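Local coordinates for cell wall surface anchor family protein (Streptococcus agalactiae serogroup V, PDB 3PF2), which builds the shaft of the group B Streptococcus type 1 pilus as its major (backbone) subunit, of which this is a C-terminal fragment, at residues 5-13 with 169-179; 25-36 with 131-142. All blocks are in the same frame, centred on the assembly; numbering follows the deposited sequence.

Contact 1 of 2, residues 5-13 with 169-179; sequences DEPKTDKDV and KPSNPPRKPEV. With CA (calcium ion), chain B.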
loop_
_atom_site.group_PDB
_atom_site.type_symbol
_atom_site.label_atom_id
_atom_site.label_comp_id
_atom_site.label_asym_id
_atom_site.label_seq_id
_atom_site.Cartn_x
_atom_site.Cartn_y
_atom_site.Cartn_z
ATOM N N ASP A 5 31.130 -5.233 -8.658
ATOM C CA ASP A 5 30.677 -4.503 -7.474
ATOM C C ASP A 5 29.558 -3.526 -7.844
ATOM O O ASP A 5 29.177 -2.679 -7.028
ATOM C CB ASP A 5 31.847 -3.722 -6.850
ATOM C CG ASP A 5 32.540 -2.803 -7.855
ATOM O OD1 ASP A 5 31.965 -2.552 -8.942
ATOM O OD2 ASP A 5 33.667 -2.333 -7.568
ATOM N N GLU A 6 29.066 -3.623 -9.081
ATOM C CA GLU A 6 28.057 -2.696 -9.589
ATOM C C GLU A 6 26.732 -2.922 -8.842
ATOM O O GLU A 6 26.520 -4.004 -8.299
ATOM C CB GLU A 6 27.908 -2.854 -11.104
ATOM C CG GLU A 6 29.115 -2.291 -11.884
ATOM C CD GLU A 6 29.135 -2.687 -13.354
ATOM O OE1 GLU A 6 28.069 -2.693 -14.004
ATOM O OE2 GLU A 6 30.238 -2.998 -13.869
ATOM N N PRO A 7 25.856 -1.901 -8.798
ATOM C CA PRO A 7 24.684 -1.993 -7.893
ATOM C C PRO A 7 23.676 -3.124 -8.167
ATOM O O PRO A 7 23.285 -3.353 -9.308
ATOM C CB PRO A 7 23.989 -0.642 -8.073
ATOM C CG PRO A 7 25.074 0.290 -8.550
ATOM C CD PRO A 7 25.944 -0.569 -9.435
ATOM N N LYS A 8 23.306 -3.831 -7.104
ATOM C CA LYS A 8 22.164 -4.747 -7.126
ATOM C C LYS A 8 21.050 -3.996 -6.420
ATOM O O LYS A 8 21.303 -3.256 -5.462
ATOM C CB LYS A 8 22.495 -6.015 -6.348
ATOM C CG LYS A 8 23.364 -7.017 -7.096
ATOM C CD LYS A 8 24.815 -6.581 -7.079
ATOM C CE LYS A 8 25.675 -7.530 -7.853
ATOM N NZ LYS A 8 26.944 -6.824 -8.183
ATOM N N THR A 9 19.820 -4.197 -6.872
ATOM C CA THR A 9 18.686 -3.450 -6.330
ATOM C C THR A 9 17.580 -4.382 -5.862
ATOM O O THR A 9 17.462 -5.501 -6.329
ATOM C CB THR A 9 18.117 -2.445 -7.363
ATOM O OG1 THR A 9 17.966 -3.089 -8.640
ATOM C CG2 THR A 9 19.070 -1.253 -7.509
ATOM N N ASP A 10 16.785 -3.906 -4.909
ATOM C CA ASP A 10 15.614 -4.645 -4.437
ATOM C C ASP A 10 14.632 -3.628 -3.894
ATOM O O ASP A 10 15.013 -2.499 -3.575
ATOM C CB ASP A 10 16.005 -5.622 -3.321
ATOM C CG ASP A 10 14.806 -6.353 -2.725
ATOM O OD1 ASP A 10 13.910 -6.745 -3.476
ATOM O OD2 ASP A 10 14.764 -6.560 -1.506
ATOM N N LYS A 11 13.372 -4.029 -3.753
ATOM C CA LYS A 11 12.384 -3.167 -3.109
ATOM C C LYS A 11 11.628 -4.013 -2.081
ATOM O O LYS A 11 11.348 -5.185 -2.323
ATOM C CB LYS A 11 11.422 -2.584 -4.158
ATOM C CG LYS A 11 10.519 -1.432 -3.668
ATOM C CD LYS A 11 9.582 -0.960 -4.782
ATOM C CE LYS A 11 8.680 0.194 -4.317
ATOM N NZ LYS A 11 7.929 0.818 -5.450
ATOM N N ASP A 12 11.339 -3.413 -0.930
ATOM C CA ASP A 12 10.530 -4.035 0.122
ATOM C C ASP A 12 9.336 -3.133 0.429
ATOM O O ASP A 12 9.227 -2.020 -0.079
ATOM C CB ASP A 12 11.341 -4.178 1.415
ATOM C CG ASP A 12 12.496 -5.165 1.297
ATOM O OD1 ASP A 12 12.558 -5.927 0.291
ATOM O OD2 ASP A 12 13.348 -5.158 2.206
ATOM N N VAL A 13 8.427 -3.643 1.257
ATOM C CA VAL A 13 7.311 -2.864 1.754
ATOM C C VAL A 13 7.136 -3.127 3.238
ATOM O O VAL A 13 7.445 -4.228 3.723
ATOM C CB VAL A 13 6.005 -3.183 0.998
ATOM C CG1 VAL A 13 5.499 -4.608 1.322
ATOM C CG2 VAL A 13 4.943 -2.110 1.252
ATOM N N LYS A 169 24.046 2.247 -17.135
ATOM C CA LYS A 169 23.501 0.901 -17.241
ATOM C C LYS A 169 22.380 0.791 -16.220
ATOM O O LYS A 169 22.419 1.474 -15.185
ATOM C CB LYS A 169 24.564 -0.134 -16.882
ATOM C CG LYS A 169 25.816 -0.129 -17.785
ATOM C CD LYS A 169 26.937 -0.934 -17.137
ATOM C CE LYS A 169 26.679 -2.427 -17.232
ATOM N NZ LYS A 169 27.792 -3.244 -16.674
ATOM N N PRO A 170 21.404 -0.100 -16.481
ATOM C CA PRO A 170 20.317 -0.317 -15.529
ATOM C C PRO A 170 20.626 -1.357 -14.437
ATOM O O PRO A 170 21.450 -2.267 -14.627
ATOM C CB PRO A 170 19.184 -0.825 -16.426
ATOM C CG PRO A 170 19.901 -1.625 -17.472
ATOM C CD PRO A 170 21.205 -0.869 -17.727
ATOM N N SER A 171 19.961 -1.195 -13.290
ATOM C CA SER A 171 19.845 -2.248 -12.283
ATOM C C SER A 171 18.381 -2.254 -11.869
ATOM O O SER A 171 17.786 -1.197 -11.668
ATOM C CB SER A 171 20.743 -1.985 -11.074
ATOM O OG SER A 171 20.567 -2.988 -10.072
ATOM N N ASN A 172 17.809 -3.452 -11.753
ATOM C CA ASN A 172 16.398 -3.621 -11.440
ATOM C C ASN A 172 16.221 -4.704 -10.382
ATOM O O ASN A 172 16.951 -5.708 -10.403
ATOM C CB ASN A 172 15.612 -4.021 -12.712
ATOM C CG ASN A 172 15.745 -2.999 -13.839
ATOM O OD1 ASN A 172 14.947 -2.078 -13.953
ATOM N ND2 ASN A 172 16.775 -3.158 -14.662
ATOM N N PRO A 173 15.252 -4.529 -9.461
ATOM C CA PRO A 173 14.930 -5.644 -8.555
ATOM C C PRO A 173 14.442 -6.903 -9.317
ATOM O O PRO A 173 13.598 -6.799 -10.213
ATOM C CB PRO A 173 13.797 -5.075 -7.689
ATOM C CG PRO A 173 14.037 -3.586 -7.691
ATOM C CD PRO A 173 14.494 -3.308 -9.119
ATOM N N PRO A 174 15.003 -8.076 -8.993
ATOM C CA PRO A 174 14.526 -9.316 -9.632
ATOM C C PRO A 174 13.095 -9.657 -9.240
ATOM O O PRO A 174 12.349 -10.208 -10.063
ATOM C CB PRO A 174 15.471 -10.392 -9.085
ATOM C CG PRO A 174 16.697 -9.670 -8.660
ATOM C CD PRO A 174 16.292 -8.260 -8.310
ATOM N N ARG A 175 12.727 -9.329 -8.000
ATOM C CA ARG A 175 11.418 -9.701 -7.438
ATOM C C ARG A 175 10.794 -8.455 -6.844
ATOM O O ARG A 175 11.504 -7.659 -6.198
ATOM C CB ARG A 175 11.582 -10.775 -6.369
ATOM C CG ARG A 175 12.062 -12.130 -6.922
ATOM C CD ARG A 175 12.766 -12.969 -5.864
ATOM N NE ARG A 175 14.137 -12.516 -5.587
ATOM C CZ ARG A 175 15.206 -12.856 -6.308
ATOM N NH1 ARG A 175 15.089 -13.666 -7.358
ATOM N NH2 ARG A 175 16.402 -12.387 -5.970
ATOM N N LYS A 176 9.488 -8.298 -7.087
ATOM C CA LYS A 176 8.718 -7.093 -6.726
ATOM C C LYS A 176 7.896 -7.333 -5.457
ATOM O O LYS A 176 7.238 -8.377 -5.327
ATOM C CB LYS A 176 7.760 -6.702 -7.851
ATOM C CG LYS A 176 8.419 -6.391 -9.205
ATOM C CD LYS A 176 7.377 -5.774 -10.155
ATOM C CE LYS A 176 7.882 -5.701 -11.605
ATOM N NZ LYS A 176 6.936 -4.882 -12.442
ATOM N N PRO A 177 7.939 -6.382 -4.504
ATOM C CA PRO A 177 6.989 -6.439 -3.377
ATOM C C PRO A 177 5.600 -5.984 -3.801
ATOM O O PRO A 177 5.441 -5.391 -4.871
ATOM C CB PRO A 177 7.595 -5.458 -2.365
ATOM C CG PRO A 177 8.305 -4.429 -3.229
ATOM C CD PRO A 177 8.837 -5.214 -4.429
ATOM N N GLU A 178 4.581 -6.248 -2.974
ATOM C CA GLU A 178 3.210 -5.851 -3.320
ATOM C C GLU A 178 2.380 -5.554 -2.088
ATOM O O GLU A 178 2.665 -6.072 -0.990
ATOM C CB GLU A 178 2.495 -6.929 -4.160
ATOM C CG GLU A 178 2.342 -8.298 -3.474
ATOM C CD GLU A 178 1.177 -8.386 -2.485
ATOM O OE1 GLU A 178 0.148 -7.700 -2.680
ATOM O OE2 GLU A 178 1.279 -9.164 -1.501
ATOM N N VAL A 179 1.363 -4.725 -2.286
ATOM C CA VAL A 179 0.349 -4.498 -1.259
ATOM C C VAL A 179 -1.041 -4.792 -1.787
ATOM O O VAL A 179 -1.279 -4.857 -3.006
ATOM C CB VAL A 179 0.400 -3.061 -0.682
ATOM C CG1 VAL A 179 1.717 -2.815 0.024
ATOM C CG2 VAL A 179 0.149 -2.007 -1.798
HETATM CA CA CA B . 12.341 -7.193 -1.551
HETATM O O HOH W 1 19.505 -6.108 -9.074
HETATM O O HOH W 2 14.509 -8.728 -5.538
HETATM O O HOH W 3 11.283 -8.283 -3.365
HETATM O O HOH W 4 13.142 -9.249 -0.637
#

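Contact 2 of 2, residues 25-36 with 131-142; sequences IGEEFKWFLKST and FLEIPVASTINE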
loop_
_atom_site.group_PDB
_atom_site.type_symbol
_atom_site.label_atom_id
_atom_site.label_comp_id
_atom_site.label_asym_id
_atom_site.label_seq_id
_atom_site.Cartn_x
_atom_site.Cartn_y
_atom_site.Cartn_z
ATOM N N ILE A 25 -7.296 1.375 2.592
ATOM C CA ILE A 25 -7.116 2.515 1.683
ATOM C C ILE A 25 -6.898 3.787 2.498
ATOM O O ILE A 25 -7.615 4.043 3.462
ATOM C CB ILE A 25 -8.317 2.666 0.725
ATOM C CG1 ILE A 25 -8.220 1.608 -0.387
ATOM C CG2 ILE A 25 -8.383 4.111 0.152
ATOM C CD1 ILE A 25 -9.385 1.618 -1.424
ATOM N N GLY A 26 -5.888 4.570 2.132
ATOM C CA GLY A 26 -5.586 5.802 2.868
ATOM C C GLY A 26 -4.596 5.682 4.014
ATOM O O GLY A 26 -4.085 6.694 4.510
ATOM N N GLU A 27 -4.307 4.451 4.427
ATOM C CA GLU A 27 -3.383 4.183 5.528
ATOM C C GLU A 27 -1.959 4.308 5.000
ATOM O O GLU A 27 -1.571 3.566 4.097
ATOM C CB GLU A 27 -3.665 2.775 6.064
ATOM C CG GLU A 27 -2.814 2.245 7.198
ATOM C CD GLU A 27 -3.409 0.962 7.815
ATOM O OE1 GLU A 27 -3.819 -0.014 7.093
ATOM O OE2 GLU A 27 -3.480 0.922 9.051
ATOM N N GLU A 28 -1.193 5.255 5.529
ATOM C CA GLU A 28 0.160 5.479 5.008
ATOM C C GLU A 28 1.119 4.379 5.473
ATOM O O GLU A 28 1.041 3.907 6.610
ATOM C CB GLU A 28 0.688 6.870 5.380
ATOM C CG GLU A 28 2.023 7.207 4.694
ATOM C CD GLU A 28 2.628 8.494 5.198
ATOM O OE1 GLU A 28 2.176 9.566 4.747
ATOM O OE2 GLU A 28 3.563 8.421 6.033
ATOM N N PHE A 29 2.015 3.976 4.574
ATOM C CA PHE A 29 3.048 2.983 4.867
ATOM C C PHE A 29 4.280 3.316 4.016
ATOM O O PHE A 29 4.221 4.173 3.142
ATOM C CB PHE A 29 2.558 1.558 4.528
ATOM C CG PHE A 29 2.213 1.377 3.086
ATOM C CD1 PHE A 29 3.189 0.995 2.162
ATOM C CD2 PHE A 29 0.929 1.651 2.631
ATOM C CE1 PHE A 29 2.860 0.874 0.801
ATOM C CE2 PHE A 29 0.599 1.518 1.283
ATOM C CZ PHE A 29 1.570 1.124 0.375
ATOM N N LYS A 30 5.372 2.612 4.259
ATOM C CA LYS A 30 6.607 2.852 3.515
ATOM C C LYS A 30 6.951 1.727 2.560
ATOM O O LYS A 30 6.889 0.557 2.939
ATOM C CB LYS A 30 7.771 3.041 4.469
ATOM C CG LYS A 30 7.597 4.261 5.382
ATOM C CD LYS A 30 8.823 4.482 6.217
ATOM C CE LYS A 30 8.724 5.797 6.983
ATOM N NZ LYS A 30 7.813 5.678 8.158
ATOM N N TRP A 31 7.331 2.091 1.335
ATOM C CA TRP A 31 8.108 1.199 0.469
ATOM C C TRP A 31 9.572 1.476 0.797
ATOM O O TRP A 31 9.905 2.568 1.285
ATOM C CB TRP A 31 7.862 1.522 -0.998
ATOM C CG TRP A 31 6.452 1.379 -1.481
ATOM C CD1 TRP A 31 5.545 2.386 -1.641
ATOM C CD2 TRP A 31 5.797 0.175 -1.913
ATOM N NE1 TRP A 31 4.363 1.891 -2.128
ATOM C CE2 TRP A 31 4.490 0.534 -2.308
ATOM C CE3 TRP A 31 6.195 -1.178 -2.009
ATOM C CZ2 TRP A 31 3.564 -0.396 -2.793
ATOM C CZ3 TRP A 31 5.258 -2.115 -2.484
ATOM C CH2 TRP A 31 3.966 -1.711 -2.880
ATOM N N PHE A 32 10.450 0.509 0.535
ATOM C CA PHE A 32 11.896 0.727 0.729
ATOM C C PHE A 32 12.641 0.415 -0.561
ATOM O O PHE A 32 12.652 -0.734 -0.997
ATOM C CB PHE A 32 12.433 -0.135 1.872
ATOM C CG PHE A 32 11.836 0.216 3.203
ATOM C CD1 PHE A 32 12.490 1.073 4.070
ATOM C CD2 PHE A 32 10.591 -0.292 3.566
ATOM C CE1 PHE A 32 11.901 1.423 5.317
ATOM C CE2 PHE A 32 9.992 0.051 4.784
ATOM C CZ PHE A 32 10.658 0.899 5.669
ATOM N N LEU A 33 13.211 1.449 -1.183
ATOM C CA LEU A 33 14.028 1.255 -2.382
ATOM C C LEU A 33 15.438 0.990 -1.902
ATOM O O LEU A 33 15.993 1.769 -1.114
ATOM C CB LEU A 33 14.004 2.509 -3.259
ATOM C CG LEU A 33 12.780 2.888 -4.117
ATOM C CD1 LEU A 33 11.434 2.453 -3.549
ATOM C CD2 LEU A 33 12.772 4.365 -4.549
ATOM N N LYS A 34 16.031 -0.103 -2.363
ATOM C CA LYS A 34 17.279 -0.568 -1.786
ATOM C C LYS A 34 18.304 -0.786 -2.876
ATOM O O LYS A 34 17.983 -1.367 -3.892
ATOM C CB LYS A 34 17.074 -1.894 -1.042
ATOM C CG LYS A 34 15.975 -1.847 0.033
ATOM C CD LYS A 34 15.327 -3.240 0.227
ATOM C CE LYS A 34 16.317 -4.281 0.804
ATOM N NZ LYS A 34 15.684 -5.627 0.971
ATOM N N SER A 35 19.542 -0.356 -2.644
ATOM C CA SER A 35 20.627 -0.637 -3.588
ATOM C C SER A 35 21.893 -0.947 -2.836
ATOM O O SER A 35 22.187 -0.317 -1.831
ATOM C CB SER A 35 20.908 0.584 -4.467
ATOM O OG SER A 35 21.921 0.282 -5.420
ATOM N N THR A 36 22.665 -1.896 -3.335
ATOM C CA THR A 36 24.041 -2.017 -2.871
ATOM C C THR A 36 24.853 -0.812 -3.368
ATOM O O THR A 36 24.508 -0.178 -4.366
ATOM C CB THR A 36 24.712 -3.342 -3.310
ATOM O OG1 THR A 36 24.789 -3.391 -4.740
ATOM C CG2 THR A 36 23.921 -4.536 -2.822
ATOM N N PHE A 131 23.924 -0.589 3.109
ATOM C CA PHE A 131 23.422 -0.419 1.748
ATOM C C PHE A 131 22.618 0.880 1.676
ATOM O O PHE A 131 22.362 1.511 2.711
ATOM C CB PHE A 131 22.580 -1.640 1.328
ATOM C CG PHE A 131 21.322 -1.816 2.128
ATOM C CD1 PHE A 131 20.119 -1.261 1.675
ATOM C CD2 PHE A 131 21.331 -2.542 3.328
ATOM C CE1 PHE A 131 18.935 -1.402 2.426
ATOM C CE2 PHE A 131 20.146 -2.686 4.071
ATOM C CZ PHE A 131 18.955 -2.117 3.599
ATOM N N LEU A 132 22.248 1.296 0.464
ATOM C CA LEU A 132 21.449 2.504 0.271
ATOM C C LEU A 132 19.974 2.176 0.463
ATOM O O LEU A 132 19.420 1.310 -0.216
ATOM C CB LEU A 132 21.676 3.129 -1.108
ATOM C CG LEU A 132 20.833 4.370 -1.444
ATOM C CD1 LEU A 132 21.279 5.558 -0.596
ATOM C CD2 LEU A 132 20.894 4.737 -2.932
ATOM N N GLU A 133 19.356 2.884 1.406
ATOM C CA GLU A 133 17.968 2.656 1.785
ATOM C C GLU A 133 17.170 3.933 1.596
ATOM O O GLU A 133 17.508 4.971 2.163
ATOM C CB GLU A 133 17.901 2.171 3.232
ATOM C CG GLU A 133 16.501 2.115 3.837
ATOM C CD GLU A 133 16.529 1.855 5.337
ATOM O OE1 GLU A 133 17.609 1.597 5.925
ATOM O OE2 GLU A 133 15.433 1.882 5.942
ATOM N N ILE A 134 16.120 3.848 0.785
ATOM C CA ILE A 134 15.253 4.990 0.495
ATOM C C ILE A 134 13.813 4.658 0.876
ATOM O O ILE A 134 13.121 3.948 0.141
ATOM C CB ILE A 134 15.288 5.410 -1.004
ATOM C CG1 ILE A 134 16.727 5.628 -1.489
ATOM C CG2 ILE A 134 14.402 6.653 -1.244
ATOM C CD1 ILE A 134 16.810 5.910 -2.968
ATOM N N PRO A 135 13.352 5.165 2.030
ATOM C CA PRO A 135 11.949 4.960 2.398
ATOM C C PRO A 135 11.036 5.918 1.647
ATOM O O PRO A 135 11.325 7.117 1.568
ATOM C CB PRO A 135 11.920 5.245 3.912
ATOM C CG PRO A 135 13.240 5.847 4.263
ATOM C CD PRO A 135 14.066 6.010 3.001
ATOM N N VAL A 136 9.962 5.388 1.063
ATOM C CA VAL A 136 8.995 6.187 0.322
ATOM C C VAL A 136 7.604 5.972 0.911
ATOM O O VAL A 136 7.056 4.869 0.858
ATOM C CB VAL A 136 9.010 5.877 -1.195
ATOM C CG1 VAL A 136 7.987 6.742 -1.938
ATOM C CG2 VAL A 136 10.413 6.124 -1.762
ATOM N N ALA A 137 7.040 7.033 1.473
ATOM C CA ALA A 137 5.692 6.971 2.027
ATOM C C ALA A 137 4.633 6.980 0.930
ATOM O O ALA A 137 4.746 7.716 -0.061
ATOM C CB ALA A 137 5.477 8.117 3.010
ATOM N N SER A 138 3.606 6.151 1.117
ATOM C CA SER A 138 2.658 5.817 0.068
ATOM C C SER A 138 1.331 5.416 0.705
ATOM O O SER A 138 1.306 5.048 1.866
ATOM C CB SER A 138 3.222 4.619 -0.727
ATOM O OG SER A 138 2.424 4.294 -1.852
ATOM N N THR A 139 0.239 5.531 -0.052
ATOM C CA THR A 139 -1.050 4.941 0.352
ATOM C C THR A 139 -1.611 4.145 -0.817
ATOM O O THR A 139 -1.223 4.363 -1.961
ATOM C CB THR A 139 -2.097 6.005 0.752
ATOM O OG1 THR A 139 -2.363 6.866 -0.369
ATOM C CG2 THR A 139 -1.625 6.841 1.937
ATOM N N ILE A 140 -2.506 3.201 -0.529
ATOM C CA ILE A 140 -3.317 2.589 -1.566
ATOM C C ILE A 140 -4.520 3.519 -1.772
ATOM O O ILE A 140 -5.084 4.008 -0.799
ATOM C CB ILE A 140 -3.834 1.195 -1.131
ATOM C CG1 ILE A 140 -2.662 0.240 -0.835
ATOM C CG2 ILE A 140 -4.768 0.595 -2.197
ATOM C CD1 ILE A 140 -3.061 -1.147 -0.263
ATOM N N ASN A 141 -4.904 3.766 -3.020
ATOM C CA ASN A 141 -6.042 4.652 -3.285
ATOM C C ASN A 141 -7.244 3.935 -3.904
ATOM O O ASN A 141 -7.241 2.710 -4.059
ATOM C CB ASN A 141 -5.606 5.850 -4.141
ATOM C CG ASN A 141 -5.113 5.437 -5.501
ATOM O OD1 ASN A 141 -5.762 4.650 -6.178
ATOM N ND2 ASN A 141 -3.962 5.974 -5.921
ATOM N N GLU A 142 -8.265 4.716 -4.250
ATOM C CA GLU A 142 -9.521 4.205 -4.794
ATOM C C GLU A 142 -9.400 3.512 -6.153
ATOM O O GLU A 142 -10.345 2.882 -6.614
ATOM C CB GLU A 142 -10.562 5.346 -4.841
ATOM C CG GLU A 142 -10.428 6.348 -6.002
ATOM C CD GLU A 142 -9.279 7.338 -5.847
ATOM O OE1 GLU A 142 -8.714 7.473 -4.739
ATOM O OE2 GLU A 142 -8.923 7.997 -6.858
HETATM O O HOH W 5 -2.980 2.350 2.136
#

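Contact 1 of 2, residues 5-13 with 169-179
Thr9 and Ser171 join the edge strands 9-13 and 169-171, of different sheets, through hydroxyls instead of backbone bonds. Thr9 OG1 donates to Ser171 OG (3.0 Å), and Ser171 OG donates to Pro7 O (2.8 Å) from above the carbonyl plane; a short hydroxyl side chain on each strand is enough to link them. Lys169 NZ meets the syn lone pair of Glu6 OE1 in a 2.7 Å salt bridge; Tyr158 also bonds that oxygen.

Outward along Lys11, CB lies 3.7 Å from Pro177 CD, and CG and CD come up against the CG corner of Pro177, at the ring's edge, the two side chains crossing at about a right angle. With CG anti to the backbone N (chi1 -168°) and every later torsion extended, the tip leaves Pro177 behind: NZ is covalently joined to Asn152 CG, with Asp51 as its polar neighbour.

Beside it, calcium is held by both carboxylate oxygens of Asp10, by Lys11 O, Asp12 OD1, Asp19 and two waters; Lys34 NZ also pairs with Asp10 OD2 and Asp12 OD2. One water donates to Arg175 O (2.9 Å), tying residues 169-179 to the ion. Such a Lys–Asn isopeptide crosslink is a hallmark of Ig-like domains of Gram-positive pilins.

Contact 2 of 2, residues 25-36 with 131-142
Strand 29-35, second from one edge, pairs antiparallel with the middle strand, 132-140, of a five-stranded sheet in this Ig-like pilin domain. Four hydrogen-bonded pairs, Phe29–Ser138, Trp31–Val136, Leu33–Ile134 and Ser35–Leu132, carry two backbone bonds each; Val136 N to Trp31 O is the straightest (2.8 Å, 169°). Pro135 sits opposite Phe32 in a non-hydrogen-bonded pair, where its missing N-H costs this ladder nothing.

The face bearing Phe29, Trp31 and Leu33 turns towards the facing sheet, with Leu33 touching Asp51 and Ile134 touching Ile49 of strand 46-52. Leu33 CD2 packs on Val136 CG2 at 4.1 Å. The Trp31 indole presents its edge to Ser138, NE1 making a weak 3.1 Å bond to OG in the ring plane, which gives this buried N-H a partner. Phe29 has CG between its backbone N and carbonyl carbon (chi1 61°), which lays its ring beneath Ser138 O, 3.5 Å above the plane near the rim; the ring also stacks with Tyr23.

On the other face, Glu133 OE2 lies against Phe32 CD1 and CE1, the two side chains side by side with planes 51° apart, while OE1 is bonded by Asn125. Near the end of the ladder, Lys34 CG rests against Phe131 CE1 (3.8 Å) before its amine moves on to Asp12.

At the other end, water 5 bridges Glu27 O and Ile140 N, and Gly26 N closes on Ile140 O at 3.1 Å; the positive phi of Gly26 suits a residue without a side chain. Such a continuous ladder, largely apolar on its inner side, is typical of one sheet of an Ig-like β-sandwich.

Both contacts reach the same sheet, in which strand 9-13 of contact 1 borders strand 29-35 of contact 2. In contact 2, 18 of 24 touching residues are buried, its centre is about 8 Å from that of the chain, and it rests on backbone ladder and apolar packing. Contact 1, also mostly buried but with Lys169, Pro174 and Arg175 among its exposed residues, buries roughly half as much surface; it joins edges of different sheets by hydroxyls, prolines, a salt bridge and water-mediated links to the calcium. Lys34 connects them: its amine pairs with Asp12 OD2 (2.7 Å) and Asp10 OD2, so a lysine of the neighbouring inner strand probably helps to balance the calcium-binding carboxylates.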